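Local atomic coordinates of PmbA-related protein (Thermotoga maritima, PDB entry 1VL4), a protein that probably acts as a metallopeptidase, as assigned to its U62 family, and has been described as a putative modulator of DNA gyrase. Residues 19-22 with 23-27; 87-90 with 91-94; 124-127 with 128-132; 248-251 with 252-256; 265-268 with 269-272. All coordinates share one frame; numbering follows the deposited sequence.

Interaction 1: 19-22 with 23-27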
# COMPACT_ATOMS: atom_id res chain seq x y z
N LYS A 19 -27.39 14.82 7.63
CA LYS A 19 -26.90 15.53 8.83
C LYS A 19 -27.97 15.83 9.87
O LYS A 19 -27.81 15.53 11.06
CB LYS A 19 -26.19 16.85 8.41
CG LYS A 19 -25.84 17.81 9.55
CD LYS A 19 -25.48 19.19 9.02
CE LYS A 19 -25.25 20.17 10.14
NZ LYS A 19 -24.37 21.34 9.73
N ASP A 20 -29.10 16.37 9.39
CA ASP A 20 -30.19 16.76 10.25
C ASP A 20 -30.79 15.54 10.95
O ASP A 20 -31.08 15.61 12.16
CB ASP A 20 -31.29 17.47 9.44
CG ASP A 20 -30.90 18.88 8.99
OD1 ASP A 20 -29.84 19.42 9.42
OD2 ASP A 20 -31.65 19.45 8.19
N ARG A 21 -30.99 14.46 10.20
CA ARG A 21 -31.57 13.26 10.79
C ARG A 21 -30.64 12.76 11.90
O ARG A 21 -31.09 12.45 13.00
CB ARG A 21 -31.73 12.12 9.76
CG ARG A 21 -32.87 12.22 8.70
CD ARG A 21 -34.28 11.79 9.21
NE ARG A 21 -34.40 10.45 9.85
CZ ARG A 21 -34.33 10.20 11.17
NH1 ARG A 21 -34.07 11.17 12.05
NH2 ARG A 21 -34.49 8.95 11.61
N LEU A 22 -29.35 12.68 11.58
CA LEU A 22 -28.33 12.21 12.52
C LEU A 22 -28.23 13.07 13.79
O LEU A 22 -28.16 12.52 14.89
CB LEU A 22 -26.96 12.16 11.85
CG LEU A 22 -26.66 10.97 10.92
CD1 LEU A 22 -25.25 11.15 10.40
CD2 LEU A 22 -26.80 9.64 11.64
N PHE A 23 -28.22 14.41 13.63
CA PHE A 23 -28.22 15.29 14.80
C PHE A 23 -29.46 15.13 15.68
O PHE A 23 -29.38 15.16 16.91
CB PHE A 23 -28.09 16.75 14.38
CG PHE A 23 -26.72 17.17 13.94
CD1 PHE A 23 -25.75 16.25 13.49
CD2 PHE A 23 -26.39 18.51 13.96
CE1 PHE A 23 -24.49 16.71 13.08
CE2 PHE A 23 -25.16 18.96 13.56
CZ PHE A 23 -24.21 18.08 13.12
N ALA A 24 -30.62 14.95 15.07
CA ALA A 24 -31.84 14.71 15.83
C ALA A 24 -31.75 13.37 16.61
O ALA A 24 -32.07 13.29 17.81
CB ALA A 24 -33.03 14.69 14.86
N LEU A 25 -31.26 12.32 15.95
CA LEU A 25 -31.02 11.05 16.63
C LEU A 25 -30.08 11.18 17.79
O LEU A 25 -30.32 10.59 18.84
CB LEU A 25 -30.48 9.99 15.66
CG LEU A 25 -31.53 9.31 14.80
CD1 LEU A 25 -30.89 8.78 13.54
CD2 LEU A 25 -32.21 8.21 15.58
N ALA A 26 -29.02 11.96 17.63
CA ALA A 26 -28.04 12.16 18.70
C ALA A 26 -28.68 12.72 19.96
O ALA A 26 -28.54 12.17 21.08
CB ALA A 26 -26.90 13.09 18.23
N LYS A 27 -29.37 13.83 19.76
CA LYS A 27 -30.08 14.49 20.86
C LYS A 27 -31.04 13.52 21.54
O LYS A 27 -31.05 13.43 22.76
CB LYS A 27 -30.86 15.70 20.35
CG LYS A 27 -30.01 16.95 20.04
CD LYS A 27 -30.99 18.09 19.73
CE LYS A 27 -30.45 19.11 18.75
NZ LYS A 27 -31.58 19.74 17.99
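Lys19 and Phe23, one helical turn apart, make the aromatic contact of this stretch. CG of Lys19 sits over one face of the Phe23 ring, displaced toward the rim, 4.0 Å from the ring centroid and 15° off its normal, a CH-pi contact. With CG anti to the backbone N (chi1 170°) and the rest of the chain extended, the lysine runs across the ring, and its CE comes 3.6 Å from Phe23 CE2. Its amino group goes on to a hydrogen bond with Thr166 OG1.

The second side-chain pair is looser and of mixed character: the bent chain of Arg21 brings NH2 to 4.1 Å from Leu25 CD1, the methyl meeting the guanidinium obliquely.

Backbone bonding is regular. Phe23 N, Ala24 N, Leu25 N and Ala26 N donate in turn to the carbonyls of Lys19, Asp20, Arg21 and Leu22, and the first of these bonds measures 2.8 Å from Phe23 N to Lys19 O.

Leu22, Phe23 and Ala26 pack on strand 32-48, while Leu22 and Leu25 meet Phe88 of helix 84-93. The i to i+4 pairing of side chains and of backbone groups is that of an alpha-helix, here helix 15-29, laid against a beta-sheet.

Interaction 2: 87-90 with 91-94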
# COMPACT_ATOMS: atom_id res chain seq x y z
N CYS A 87 -27.23 3.82 9.97
CA CYS A 87 -25.87 4.32 10.18
C CYS A 87 -25.58 4.73 11.64
O CYS A 87 -24.54 4.38 12.20
CB CYS A 87 -25.64 5.52 9.31
SG CYS A 87 -25.48 5.10 7.57
N PHE A 88 -26.50 5.50 12.22
CA PHE A 88 -26.37 5.94 13.58
C PHE A 88 -26.37 4.75 14.53
O PHE A 88 -25.51 4.64 15.41
CB PHE A 88 -27.49 6.95 13.91
CG PHE A 88 -27.55 7.34 15.35
CD1 PHE A 88 -28.31 6.60 16.24
CD2 PHE A 88 -26.83 8.46 15.82
CE1 PHE A 88 -28.40 6.94 17.59
CE2 PHE A 88 -26.91 8.80 17.17
CZ PHE A 88 -27.70 8.03 18.05
N GLU A 89 -27.32 3.84 14.35
CA GLU A 89 -27.43 2.68 15.21
C GLU A 89 -26.17 1.80 15.13
O GLU A 89 -25.73 1.22 16.13
CB GLU A 89 -28.71 1.88 14.89
CG GLU A 89 -30.05 2.61 15.20
CD GLU A 89 -30.27 3.03 16.68
OE1 GLU A 89 -29.57 2.51 17.59
OE2 GLU A 89 -31.17 3.88 16.92
N GLU A 90 -25.57 1.73 13.95
CA GLU A 90 -24.32 1.00 13.76
C GLU A 90 -23.19 1.64 14.54
O GLU A 90 -22.45 0.97 15.26
CB GLU A 90 -24.01 0.94 12.26
CG GLU A 90 -22.86 0.03 11.89
CD GLU A 90 -23.14 -1.47 12.04
OE1 GLU A 90 -24.26 -1.91 12.40
OE2 GLU A 90 -22.19 -2.21 11.85
N ALA A 91 -23.07 2.96 14.47
CA ALA A 91 -22.00 3.70 15.19
C ALA A 91 -22.21 3.55 16.69
O ALA A 91 -21.26 3.36 17.44
CB ALA A 91 -21.99 5.16 14.82
N LEU A 92 -23.47 3.64 17.11
CA LEU A 92 -23.80 3.54 18.53
C LEU A 92 -23.38 2.15 19.04
O LEU A 92 -22.74 1.98 20.10
CB LEU A 92 -25.31 3.74 18.69
CG LEU A 92 -25.80 4.19 20.06
CD1 LEU A 92 -25.35 5.59 20.36
CD2 LEU A 92 -27.34 4.04 20.16
N SER A 93 -23.69 1.12 18.25
CA SER A 93 -23.36 -0.20 18.67
C SER A 93 -21.84 -0.39 18.83
O SER A 93 -21.40 -1.13 19.68
CB SER A 93 -24.01 -1.27 17.76
OG SER A 93 -23.34 -2.49 17.92
N ASN A 94 -21.03 0.29 18.04
CA ASN A 94 -19.60 0.22 18.20
C ASN A 94 -19.00 0.94 19.41
O ASN A 94 -17.78 0.88 19.63
CB ASN A 94 -18.90 0.69 16.92
CG ASN A 94 -19.17 -0.25 15.71
OD1 ASN A 94 -19.53 -1.41 15.88
ND2 ASN A 94 -18.99 0.27 14.52
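The Phe88 ring is met by Leu92 one turn further along the helix, the methyls approaching obliquely. CD2 of Leu92 lies 4.0 Å from Phe88 CE1, and its other methyl, CD1, is 4.1 Å from Phe88 CZ. Leu92 holds its CG anti to the backbone N (chi1 -158°), which carries the two methyls to these neighbouring ring atoms. Elsewhere the ring packs on Val67 of strand 51-69 and on Val31. The carboxylate of Glu89 is the other flat group here: its chain, bent at chi2, runs alongside Leu92 in the same direction and sets OE1 3.7 Å from Leu92 CD2.

These contacts belong to the last turns of helix 84-93, an amphipathic helix that turns Cys87, Phe88, Ala91 and Leu92 to the antiparallel sheet. Its i to i+4 backbone hydrogen bonds have Ala91, Leu92, Ser93 and Asn94 as donors, and range from 2.8 Å between Leu92 N and Phe88 O to 3.2 Å between Asn94 N and Glu90 O.

The amide of Asn94 turns to the subunit boundary: ND2 bonds to Asp57 of the second subunit and to Thr75 O of its own chain, whereas OD1 is buried without a partner in the model.

Interaction 3: 124-127 with 128-132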
# COMPACT_ATOMS: atom_id res chain seq x y z
N GLU A 124 -9.78 21.79 -13.52
CA GLU A 124 -11.12 21.31 -13.90
C GLU A 124 -11.58 21.76 -15.27
O GLU A 124 -12.39 21.08 -15.89
CB GLU A 124 -12.18 21.86 -12.94
CG GLU A 124 -12.36 21.04 -11.72
CD GLU A 124 -13.17 21.78 -10.68
OE1 GLU A 124 -12.62 22.70 -10.04
OE2 GLU A 124 -14.37 21.44 -10.53
N LYS A 125 -11.10 22.91 -15.70
CA LYS A 125 -11.42 23.44 -17.02
C LYS A 125 -10.67 22.81 -18.20
O LYS A 125 -11.08 22.98 -19.34
CB LYS A 125 -11.16 24.96 -17.00
CG LYS A 125 -12.20 25.64 -16.05
CD LYS A 125 -12.35 27.14 -16.32
CE LYS A 125 -11.20 27.96 -15.71
NZ LYS A 125 -11.63 28.62 -14.44
N LEU A 126 -9.57 22.11 -17.95
CA LEU A 126 -8.80 21.52 -19.01
C LEU A 126 -9.55 20.38 -19.64
O LEU A 126 -10.21 19.61 -18.98
CB LEU A 126 -7.50 20.93 -18.48
CG LEU A 126 -6.45 21.88 -17.96
CD1 LEU A 126 -5.25 21.07 -17.55
CD2 LEU A 126 -6.08 22.93 -19.00
N SER A 127 -9.42 20.23 -20.93
CA SER A 127 -9.97 19.05 -21.59
C SER A 127 -8.98 17.90 -21.40
O SER A 127 -7.83 18.13 -21.05
CB SER A 127 -10.07 19.28 -23.07
OG SER A 127 -8.77 19.30 -23.60
N VAL A 128 -9.40 16.66 -21.63
CA VAL A 128 -8.48 15.53 -21.52
C VAL A 128 -7.39 15.55 -22.59
O VAL A 128 -6.30 15.07 -22.36
CB VAL A 128 -9.22 14.14 -21.48
CG1 VAL A 128 -10.16 13.95 -22.67
CG2 VAL A 128 -8.20 12.98 -21.39
N LYS A 129 -7.69 16.08 -23.77
CA LYS A 129 -6.68 16.28 -24.74
C LYS A 129 -5.57 17.19 -24.26
O LYS A 129 -4.41 16.91 -24.51
CB LYS A 129 -7.31 16.81 -26.05
CG LYS A 129 -6.28 17.10 -27.11
CD LYS A 129 -6.89 17.13 -28.46
CE LYS A 129 -5.82 17.28 -29.55
NZ LYS A 129 -4.99 18.50 -29.30
N GLU A 130 -5.91 18.28 -23.57
CA GLU A 130 -4.90 19.18 -23.05
C GLU A 130 -4.04 18.51 -21.97
O GLU A 130 -2.85 18.76 -21.89
CB GLU A 130 -5.52 20.45 -22.49
CG GLU A 130 -6.22 21.33 -23.57
CD GLU A 130 -6.97 22.54 -22.94
OE1 GLU A 130 -7.96 22.35 -22.21
OE2 GLU A 130 -6.56 23.69 -23.19
N LYS A 131 -4.65 17.69 -21.15
CA LYS A 131 -3.88 16.94 -20.14
C LYS A 131 -2.95 15.97 -20.83
O LYS A 131 -1.77 15.94 -20.49
CB LYS A 131 -4.82 16.20 -19.17
CG LYS A 131 -5.75 17.14 -18.45
CD LYS A 131 -6.70 16.42 -17.52
CE LYS A 131 -7.87 17.28 -17.08
NZ LYS A 131 -8.48 16.87 -15.72
N MET A 132 -3.44 15.25 -21.87
CA MET A 132 -2.61 14.33 -22.58
C MET A 132 -1.47 15.07 -23.21
O MET A 132 -0.33 14.58 -23.21
CB MET A 132 -3.40 13.59 -23.67
CG MET A 132 -4.42 12.63 -23.14
SD MET A 132 -5.62 12.18 -24.45
CE MET A 132 -4.52 11.61 -25.74
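A capping box opens helix 128-143, with Ser127 as its N-cap and Glu130 as the residue that answers it. The serine side chain accepts from the first turn: Glu130 N donates to Ser127 OG at 3.0 Å, with an N-H...O angle of 161°. In return, the extended chain of Glu130 carries its carboxylate to the serine amide, and Ser127 N donates to Glu130 OE1 at 2.9 Å in a nearly straight bond of 171° that uses the anti lone pair of that oxygen. Ser127 OG stands between its own backbone N and carbonyl carbon (chi1 71°), which places it before the amide of Glu130; CG of Glu130 lies 3.3 Å from the same OG. The helical bonding then begins with Lys131 N to Ser127 O at 3.2 Å. With an alanine at this N-cap the hydroxyl is gone, and the amide of Glu130 would probably be left without its capping acceptor.

Leu126, just ahead of the cap, adds apolar contacts. CD2 of Leu126 reaches 3.8 Å from Glu130 OE1, and its CB lies 3.9 Å from CE of the extended Lys131, whose amino group forms a salt bridge with Asp158. Leu126 and Lys131 both also pack on Tyr156 of strand 148-167.

Chemically, Ser127 OG gives a first-turn amide the acceptor that no preceding turn could supply, the carboxylate in turn takes up the N-cap amide, and the negative charge of Glu130 is likely to sit favourably beside the positive end of the helix dipole.

Interaction 4: 248-251 with 252-256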
# COMPACT_ATOMS: atom_id res chain seq x y z
N MET A 248 13.61 14.32 5.10
CA MET A 248 12.89 15.04 6.15
C MET A 248 11.62 14.32 6.60
O MET A 248 11.09 14.60 7.67
CB MET A 248 12.39 16.41 5.64
CG MET A 248 13.38 17.49 5.65
SD MET A 248 12.63 18.88 4.75
CE MET A 248 11.40 19.54 5.84
N GLU A 249 11.04 13.51 5.73
CA GLU A 249 9.85 12.78 6.10
C GLU A 249 10.05 11.92 7.32
O GLU A 249 9.09 11.67 8.06
CB GLU A 249 9.37 11.91 4.93
CG GLU A 249 9.01 12.83 3.77
CD GLU A 249 7.79 12.40 3.10
OE1 GLU A 249 7.91 11.45 2.30
OE2 GLU A 249 6.71 12.98 3.41
N MET A 250 11.29 11.47 7.56
CA MET A 250 11.54 10.64 8.75
C MET A 250 11.48 11.45 10.07
O MET A 250 11.46 10.89 11.16
CB MET A 250 12.83 9.87 8.58
CG MET A 250 14.12 10.60 8.99
SD MET A 250 15.54 9.48 8.78
CE MET A 250 15.36 8.34 10.16
N PHE A 251 11.40 12.77 9.95
CA PHE A 251 11.25 13.62 11.12
C PHE A 251 9.79 13.64 11.60
O PHE A 251 9.49 13.94 12.75
CB PHE A 251 11.69 15.03 10.74
CG PHE A 251 11.92 15.95 11.91
CD1 PHE A 251 12.76 15.59 12.94
CD2 PHE A 251 11.30 17.18 11.96
CE1 PHE A 251 12.97 16.46 14.03
CE2 PHE A 251 11.51 18.05 13.01
CZ PHE A 251 12.35 17.70 14.04
N ILE A 252 8.87 13.31 10.71
CA ILE A 252 7.45 13.52 10.99
C ILE A 252 6.92 12.64 12.16
O ILE A 252 6.35 13.19 13.11
CB ILE A 252 6.62 13.40 9.69
CG1 ILE A 252 6.84 14.65 8.82
CG2 ILE A 252 5.13 13.16 10.03
CD1 ILE A 252 6.18 14.56 7.39
N PRO A 253 7.18 11.32 12.15
CA PRO A 253 6.81 10.53 13.34
C PRO A 253 7.47 10.98 14.66
O PRO A 253 6.86 10.87 15.73
CB PRO A 253 7.24 9.10 12.97
CG PRO A 253 7.41 9.08 11.47
CD PRO A 253 7.78 10.48 11.08
N MET A 254 8.69 11.53 14.60
CA MET A 254 9.41 12.00 15.80
C MET A 254 8.72 13.13 16.54
O MET A 254 8.82 13.25 17.77
CB MET A 254 10.82 12.48 15.44
CG MET A 254 11.57 11.52 14.57
SD MET A 254 13.27 12.04 14.36
CE MET A 254 13.89 10.60 13.49
N ILE A 255 8.04 13.98 15.78
CA ILE A 255 7.43 15.17 16.35
C ILE A 255 5.95 14.96 16.71
O ILE A 255 5.36 15.83 17.32
CB ILE A 255 7.65 16.44 15.47
CG1 ILE A 255 7.04 16.31 14.09
CG2 ILE A 255 9.12 16.82 15.52
CD1 ILE A 255 7.16 17.60 13.24
N SER A 256 5.39 13.79 16.41
CA SER A 256 4.08 13.40 17.02
C SER A 256 4.09 13.26 18.56
O SER A 256 4.80 12.40 19.13
CB SER A 256 3.56 12.12 16.38
OG SER A 256 2.47 11.63 17.10
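Phe251 and Ile255 cross at about a right angle, with the isoleucine methyl CG2 lying over one face of the ring. CG2 is 3.9 Å from the ring centroid and 25° off its normal, displaced toward the rim, where its nearest neighbours are CZ and CE2; the distance from Ile255 CG2 to Phe251 CZ is 3.7 Å. This CH-pi contact depends on Phe251 carrying CG anti to the backbone N (chi1 -165°), and on Ile255 setting CG2 anti to its carbonyl carbon.

Met254 also crosses the phenylalanine at about a right angle, but its sulfur arrives obliquely. SD is 5.1 Å from the Phe251 centroid, a Met-aromatic contact, and its closest ring atom is Phe251 CD1 at 3.9 Å. Extended beyond CG, the thioether continues past the ring until CE of Met254 lies 3.4 Å from Met250 O and 4.3 Å from CE of Met250.

The backbone here passes from a 3-10 segment, 248-250, into the short, weakly bonded helix 252-255 of the C-terminal family region. Ile252 N donates to Glu249 O at 3.1 Å, approaching from well above the carbonyl plane, while the bond from Ile255 N to Phe251 O is weak. Pro253 has no amide hydrogen to give, and its CD instead packs against the carbonyl oxygens of Glu249 and Met250. The latter oxygen accepts a hydrogen bond from Ser380.

Leu346 of strand 345-348 touches Phe251 and Ile252, and helix 412-417 contributes Phe412 on Met250, Leu413 on Met254 and Leu416 on Phe251.

Interaction 5: 265-268 with 269-272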
# COMPACT_ATOMS: atom_id res chain seq x y z
N SER A 265 9.67 7.86 20.00
CA SER A 265 10.35 9.00 19.40
C SER A 265 11.70 9.30 20.08
O SER A 265 11.77 9.42 21.30
CB SER A 265 9.48 10.27 19.48
OG SER A 265 10.24 11.42 19.17
N PRO A 266 12.75 9.52 19.29
CA PRO A 266 14.03 9.86 19.91
C PRO A 266 14.08 11.31 20.46
O PRO A 266 15.11 11.71 20.99
CB PRO A 266 15.02 9.65 18.75
CG PRO A 266 14.24 10.06 17.55
CD PRO A 266 12.84 9.55 17.81
N LEU A 267 13.00 12.08 20.34
CA LEU A 267 12.89 13.43 20.89
C LEU A 267 12.24 13.54 22.28
O LEU A 267 12.11 14.63 22.83
CB LEU A 267 12.09 14.33 19.90
CG LEU A 267 12.74 14.55 18.53
CD1 LEU A 267 11.82 15.37 17.63
CD2 LEU A 267 14.05 15.27 18.65
N LYS A 268 11.83 12.43 22.87
CA LYS A 268 11.25 12.49 24.22
C LYS A 268 12.23 13.16 25.18
O LYS A 268 13.42 12.85 25.18
CB LYS A 268 10.89 11.10 24.73
CG LYS A 268 10.00 11.12 25.96
CD LYS A 268 9.85 9.74 26.61
CE LYS A 268 8.40 9.48 27.05
NZ LYS A 268 7.79 10.66 27.75
N GLY A 269 11.72 14.11 25.97
CA GLY A 269 12.55 14.84 26.94
C GLY A 269 13.43 15.97 26.41
O GLY A 269 14.20 16.60 27.18
N LYS A 270 13.29 16.27 25.11
CA LYS A 270 14.16 17.21 24.45
C LYS A 270 13.51 18.57 24.20
O LYS A 270 14.10 19.43 23.57
CB LYS A 270 14.65 16.63 23.13
CG LYS A 270 15.29 15.26 23.22
CD LYS A 270 16.80 15.30 23.04
CE LYS A 270 17.35 13.96 22.58
NZ LYS A 270 16.82 13.64 21.23
N LEU A 271 12.30 18.80 24.69
CA LEU A 271 11.70 20.09 24.46
C LEU A 271 12.66 21.10 25.05
O LEU A 271 13.21 20.89 26.14
CB LEU A 271 10.30 20.22 25.08
CG LEU A 271 9.15 19.49 24.35
CD1 LEU A 271 7.90 19.45 25.23
CD2 LEU A 271 8.83 20.15 23.01
N GLY A 272 12.93 22.17 24.33
CA GLY A 272 13.75 23.22 24.84
C GLY A 272 15.23 23.01 24.64
O GLY A 272 16.00 23.89 24.93
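Lys270, last residue of a type II turn, folds its side chain back to the backbone of the preceding type I turn. Bent at chi2 and again at chi4 (65°), the chain returns its amino group to Pro266, four residues earlier, where NZ donates to Pro266 O at a short 2.6 Å. On the way, CB and CG pass close to Leu267 O, with CG at 3.3 Å from it, and the lysine crosses the Leu267 side chain at about a right angle, NZ lying 4.1 Å from CD2 of Leu267. The carbonyl of Pro266 would probably lose its ammonium partner if an alanine stood here. Lys270 N closes the type II turn, donating to Leu267 O at 3.0 Å from above the carbonyl plane.

Gly269 occupies the third position of that turn with positive phi (79°), where a CB would clash with Lys268 O. At the second position, the side chain of Lys268 starts away from the residues that follow, though CB and CG stay 3.4 Å from Gly269 N.

The type I turn, Ser265 to Lys268, has a weak closing bond; an ST turn, in which Ser265 OG accepts from Leu267 N, supports the same loop. Both turns lie between helix 257-261 and strand 282-285, with Pro266 and Leu267 packed on Met254 of helix 252-255, and Leu413 of helix 412-417 touching Pro266, Leu267 and Lys270.

Along the chain the five contacts follow in series, each closed before the next opens. Interactions 1 and 2, with centres about 13 Å apart, lie on helices 15-29 and 84-93, which touch each other and pack together on the long antiparallel sheet. Interaction 3 starts helix 128-143, which lies against the same sheet, its centre about 41 Å from that of interaction 1 and 43 Å from that of interaction 2; interactions 2 and 3 both reach the second subunit. Interactions 4 and 5 lie in the C-terminal region and touch, their centres about 12 Å apart, with Ser265 OG probably hydrogen-bonded to Met254 O at 2.7 Å.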